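Local coordinates for protein flagellin (Burkholderia pseudomallei, PDB 4CFI) that probably polymerises as the structural subunit of the bacterial flagellar filament, and is studied as a source of immunoreactive epitopes, at residues Ser130-Ser142 / Phe148-Ser160. Numbering follows the deposited sequence. Where two conformers were deposited one is given.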
loop_
_atom_site.group_PDB
_atom_site.type_symbol
_atom_site.label_atom_id
_atom_site.label_comp_id
_atom_site.label_asym_id
_atom_site.label_seq_id
_atom_site.Cartn_x
_atom_site.Cartn_y
_atom_site.Cartn_z
ATOM N N SER A 130 -32.835 9.548 20.586
ATOM C CA SER A 130 -31.671 8.743 20.964
ATOM C C SER A 130 -31.255 8.974 22.406
ATOM O O SER A 130 -31.486 10.040 22.966
ATOM C CB SER A 130 -30.485 9.066 20.047
ATOM O OG SER A 130 -30.837 8.884 18.680
ATOM N N THR A 131 -30.603 7.973 22.989
ATOM C CA THR A 131 -30.003 8.061 24.319
ATOM C C THR A 131 -28.624 7.409 24.271
ATOM O O THR A 131 -28.231 6.789 23.275
ATOM C CB THR A 131 -30.849 7.365 25.387
ATOM O OG1 THR A 131 -31.246 6.091 24.896
ATOM C CG2 THR A 131 -32.081 8.188 25.728
ATOM N N GLY A 132 -27.885 7.551 25.366
ATOM C CA GLY A 132 -26.495 7.156 25.399
ATOM C C GLY A 132 -25.634 8.176 24.692
ATOM O O GLY A 132 -26.012 9.334 24.543
ATOM N N GLN A 133 -24.466 7.720 24.263
ATOM C CA GLN A 133 -23.481 8.556 23.598
ATOM C C GLN A 133 -23.687 8.511 22.087
ATOM O O GLN A 133 -23.982 7.455 21.524
ATOM C CB GLN A 133 -22.060 8.062 23.929
ATOM C CG GLN A 133 -20.920 8.776 23.211
ATOM C CD GLN A 133 -19.559 8.272 23.651
ATOM O OE1 GLN A 133 -18.909 8.883 24.500
ATOM N NE2 GLN A 133 -19.125 7.146 23.093
ATOM N N GLU A 134 -23.482 9.651 21.430
ATOM C CA GLU A 134 -23.498 9.742 19.960
ATOM C C GLU A 134 -22.091 9.479 19.408
ATOM O O GLU A 134 -21.092 10.021 19.909
ATOM C CB GLU A 134 -23.981 11.118 19.495
ATOM C CG GLU A 134 -24.180 11.243 17.990
ATOM C CD GLU A 134 -24.630 12.620 17.516
ATOM O OE1 GLU A 134 -24.774 13.514 18.375
ATOM O OE2 GLU A 134 -24.853 12.797 16.280
ATOM N N THR A 135 -22.024 8.624 18.393
ATOM C CA THR A 135 -20.824 8.485 17.590
ATOM C C THR A 135 -20.871 9.513 16.473
ATOM O O THR A 135 -21.835 9.548 15.705
ATOM C CB THR A 135 -20.712 7.065 17.011
ATOM O OG1 THR A 135 -20.612 6.124 18.094
ATOM C CG2 THR A 135 -19.522 6.917 16.090
ATOM N N THR A 136 -19.831 10.330 16.385
ATOM C CA THR A 136 -19.768 11.467 15.474
ATOM C C THR A 136 -18.679 11.335 14.397
ATOM O O THR A 136 -18.698 12.082 13.409
ATOM C CB THR A 136 -19.567 12.787 16.224
ATOM O OG1 THR A 136 -18.356 12.689 16.980
ATOM C CG2 THR A 136 -20.762 13.064 17.173
ATOM N N GLN A 137 -17.736 10.403 14.562
ATOM C CA GLN A 137 -16.750 10.081 13.520
ATOM C C GLN A 137 -16.475 8.599 13.562
ATOM O O GLN A 137 -16.543 7.992 14.631
ATOM C CB GLN A 137 -15.408 10.824 13.728
ATOM C CG GLN A 137 -15.549 12.325 13.898
ATOM C CD GLN A 137 -14.251 13.046 14.135
ATOM O OE1 GLN A 137 -13.200 12.446 14.220
ATOM N NE2 GLN A 137 -14.337 14.359 14.268
ATOM N N ILE A 138 -16.124 8.033 12.403
ATOM C CA ILE A 138 -15.620 6.670 12.333
ATOM C C ILE A 138 -14.294 6.687 11.591
ATOM O O ILE A 138 -14.211 7.140 10.448
ATOM C CB ILE A 138 -16.604 5.709 11.632
ATOM C CG1 ILE A 138 -17.937 5.691 12.389
ATOM C CG2 ILE A 138 -15.987 4.313 11.511
ATOM C CD1 ILE A 138 -19.042 4.968 11.619
ATOM N N ASN A 139 -13.257 6.175 12.240
ATOM C CA ASN A 139 -11.955 5.958 11.629
ATOM C C ASN A 139 -11.919 4.563 11.053
ATOM O O ASN A 139 -12.235 3.604 11.747
ATOM C CB ASN A 139 -10.864 6.104 12.671
ATOM C CG ASN A 139 -10.975 7.421 13.415
ATOM O OD1 ASN A 139 -10.848 8.504 12.830
ATOM N ND2 ASN A 139 -11.220 7.339 14.708
ATOM N N VAL A 140 -11.546 4.459 9.780
ATOM C CA VAL A 140 -11.478 3.183 9.067
ATOM C C VAL A 140 -10.006 2.780 8.951
ATOM O O VAL A 140 -9.196 3.510 8.375
ATOM C CB VAL A 140 -12.124 3.307 7.678
ATOM C CG1 VAL A 140 -12.096 1.964 6.938
ATOM C CG2 VAL A 140 -13.551 3.821 7.797
ATOM N N VAL A 141 -9.690 1.622 9.520
ATOM C CA VAL A 141 -8.317 1.176 9.700
ATOM C C VAL A 141 -8.106 -0.141 8.928
ATOM O O VAL A 141 -8.927 -1.049 8.993
ATOM C CB VAL A 141 -8.023 0.985 11.216
ATOM C CG1 VAL A 141 -6.593 0.547 11.437
ATOM C CG2 VAL A 141 -8.296 2.273 11.995
ATOM N N SER A 142 -7.012 -0.238 8.188
ATOM C CA SER A 142 -6.727 -1.452 7.424
ATOM C C SER A 142 -6.437 -2.638 8.338
ATOM O O SER A 142 -5.923 -2.465 9.451
ATOM C CB SER A 142 -5.508 -1.217 6.529
ATOM O OG SER A 142 -4.396 -0.879 7.341
ATOM N N PHE A 148 -11.141 -4.122 6.947
ATOM C CA PHE A 148 -11.196 -2.972 7.837
ATOM C C PHE A 148 -11.542 -3.312 9.278
ATOM O O PHE A 148 -12.306 -4.247 9.534
ATOM C CB PHE A 148 -12.280 -1.974 7.334
ATOM C CG PHE A 148 -12.290 -1.776 5.844
ATOM C CD1 PHE A 148 -11.246 -1.119 5.226
ATOM C CD2 PHE A 148 -13.315 -2.288 5.044
ATOM C CE1 PHE A 148 -11.227 -0.982 3.845
ATOM C CE2 PHE A 148 -13.304 -2.146 3.669
ATOM C CZ PHE A 148 -12.262 -1.478 3.069
ATOM N N THR A 149 -11.028 -2.491 10.184
ATOM C CA THR A 149 -11.561 -2.364 11.536
ATOM C C THR A 149 -11.942 -0.878 11.734
ATOM O O THR A 149 -11.591 -0.026 10.917
ATOM C CB THR A 149 -10.550 -2.822 12.602
ATOM O OG1 THR A 149 -9.348 -2.045 12.492
ATOM C CG2 THR A 149 -10.243 -4.313 12.484
ATOM N N PHE A 150 -12.651 -0.589 12.829
ATOM C CA PHE A 150 -13.323 0.699 12.983
ATOM C C PHE A 150 -13.259 1.220 14.399
ATOM O O PHE A 150 -13.554 0.486 15.351
ATOM C CB PHE A 150 -14.791 0.566 12.610
ATOM C CG PHE A 150 -15.008 0.019 11.229
ATOM C CD1 PHE A 150 -14.982 0.858 10.134
ATOM C CD2 PHE A 150 -15.234 -1.334 11.007
ATOM C CE1 PHE A 150 -15.178 0.354 8.866
ATOM C CE2 PHE A 150 -15.435 -1.838 9.720
ATOM C CZ PHE A 150 -15.437 -0.984 8.655
ATOM N N THR A 151 -12.930 2.510 14.543
ATOM C CA THR A 151 -12.987 3.175 15.837
ATOM C C THR A 151 -13.829 4.455 15.707
ATOM O O THR A 151 -14.047 4.975 14.617
ATOM C CB THR A 151 -11.598 3.504 16.416
ATOM O OG1 THR A 151 -10.991 4.489 15.586
ATOM C CG2 THR A 151 -10.731 2.248 16.548
ATOM N N ASP A 152 -14.274 4.954 16.862
ATOM C CA ASP A 152 -15.072 6.172 16.936
ATOM C C ASP A 152 -14.180 7.414 17.139
ATOM O O ASP A 152 -12.936 7.349 17.077
ATOM C CB ASP A 152 -16.159 6.053 18.026
ATOM C CG ASP A 152 -15.625 5.997 19.446
ATOM O OD1 ASP A 152 -14.463 6.377 19.721
ATOM O OD2 ASP A 152 -16.428 5.553 20.313
ATOM N N GLN A 153 -14.831 8.557 17.353
ATOM C CA GLN A 153 -14.140 9.834 17.457
ATOM C C GLN A 153 -13.181 9.873 18.630
ATOM O O GLN A 153 -12.291 10.735 18.653
ATOM C CB GLN A 153 -15.144 10.999 17.569
ATOM C CG GLN A 153 -15.961 11.037 18.837
ATOM C CD GLN A 153 -17.108 10.056 18.891
ATOM O OE1 GLN A 153 -17.501 9.455 17.893
ATOM N NE2 GLN A 153 -17.719 9.951 20.040
ATOM N N ASN A 154 -13.390 9.001 19.619
ATOM C CA ASN A 154 -12.493 8.909 20.763
ATOM C C ASN A 154 -11.558 7.706 20.690
ATOM O O ASN A 154 -10.966 7.312 21.694
ATOM C CB ASN A 154 -13.290 8.906 22.070
ATOM C CG ASN A 154 -14.080 10.182 22.251
ATOM O OD1 ASN A 154 -13.612 11.273 21.897
ATOM N ND2 ASN A 154 -15.307 10.047 22.713
ATOM N N ASN A 155 -11.408 7.152 19.492
ATOM C CA ASN A 155 -10.494 6.039 19.244
ATOM C C ASN A 155 -10.900 4.742 19.939
ATOM O O ASN A 155 -10.065 3.854 20.101
ATOM C CB ASN A 155 -9.042 6.417 19.577
ATOM C CG ASN A 155 -8.602 7.650 18.840
ATOM O OD1 ASN A 155 -8.120 8.662 19.430
ATOM N ND2 ASN A 155 -8.756 7.604 17.548
ATOM N N GLN A 156 -12.178 4.599 20.290
ATOM C CA GLN A 156 -12.692 3.341 20.860
ATOM C C GLN A 156 -13.303 2.504 19.747
ATOM O O GLN A 156 -13.993 3.018 18.875
ATOM C CB GLN A 156 -13.756 3.591 21.931
ATOM C CG GLN A 156 -13.327 4.600 22.997
ATOM C CD GLN A 156 -11.958 4.302 23.585
ATOM O OE1 GLN A 156 -11.004 5.118 23.498
ATOM N NE2 GLN A 156 -11.848 3.158 24.195
ATOM N N ALA A 157 -13.062 1.201 19.764
ATOM C CA ALA A 157 -13.689 0.325 18.786
ATOM C C ALA A 157 -15.201 0.518 18.782
ATOM O O ALA A 157 -15.829 0.644 19.828
ATOM C CB ALA A 157 -13.349 -1.124 19.095
ATOM N N LEU A 158 -15.795 0.554 17.594
ATOM C CA LEU A 158 -17.246 0.477 17.494
ATOM C C LEU A 158 -17.687 -0.869 18.054
ATOM O O LEU A 158 -16.942 -1.835 18.001
ATOM C CB LEU A 158 -17.712 0.593 16.047
ATOM C CG LEU A 158 -17.412 1.894 15.322
ATOM C CD1 LEU A 158 -18.103 1.889 13.963
ATOM C CD2 LEU A 158 -17.852 3.108 16.129
ATOM N N SER A 159 -18.909 -0.944 18.563
ATOM C CA SER A 159 -19.475 -2.228 18.961
ATOM C C SER A 159 -19.647 -3.083 17.712
ATOM O O SER A 159 -19.795 -2.567 16.598
ATOM C CB SER A 159 -20.827 -2.054 19.657
ATOM O OG SER A 159 -21.809 -1.557 18.758
ATOM N N SER A 160 -19.607 -4.395 17.879
ATOM C CA SER A 160 -19.831 -5.275 16.735
ATOM C C SER A 160 -21.227 -5.047 16.114
ATOM O O SER A 160 -21.389 -5.154 14.893
ATOM C CB SER A 160 -19.619 -6.747 17.118
ATOM O OG SER A 160 -20.415 -7.106 18.228
HETATM O O HOH W 1 -18.902 6.741 20.168
HETATM O O HOH W 2 -6.978 -3.321 11.919
#
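Strands 135-142 and 148-152 pair as an antiparallel beta hairpin whose strand axes approach to 4.5 Å. Asn139 faces Thr151 and Val141 faces Thr149 as hydrogen-bonded pairs, each joined by two backbone bonds, such as Thr149 N to Val141 O at 2.8 Å; Val140 and Phe150 form the non-hydrogen-bonded pair between them. Farther along, Gln153 takes over. With chi1 at 67° and a bend at chi2, its amide runs on beside Thr136 toward Glu134, and OE1 accepts from Thr136 N at 2.9 Å, nearly straight at the hydrogen but from above the carbonyl plane; a weak bond from Gln137 N joins it. A water hydrogen-bonded to Thr135 OG1 donates to Asp152 OD2 and weakly accepts from Gln153 NE2. Asp152 OD1 accepts from Asn154 N, making an Asx turn, and from Gln156 N across the opposite face of the carboxylate; residues 152-155 form a type I turn.

On the face bearing Asn139, ND2 donates in its amide plane to Thr151 OG1 at 3.0 Å, while OD1 is bonded to Thr114 of strand 111-119, so one amide links all three strands. The other face is largely apolar, though Asp152 also points to it: Ile138 CG2 lies 3.9 Å from Phe150 CD1, Ile138 CD1 meets Leu158 CD1, and Val140 CG1 reaches Phe148 CD1 at 3.6 Å. Helix 160-167 packs here, Phe167 stacking on Phe150. The hairpin, within the flagellin D2 region, thus has two unlike faces; the Gln153 amide bonds to Thr136 beyond the last hydrogen-bonded backbone pair, while Asp152 holds the turn and reaches the first segment through water.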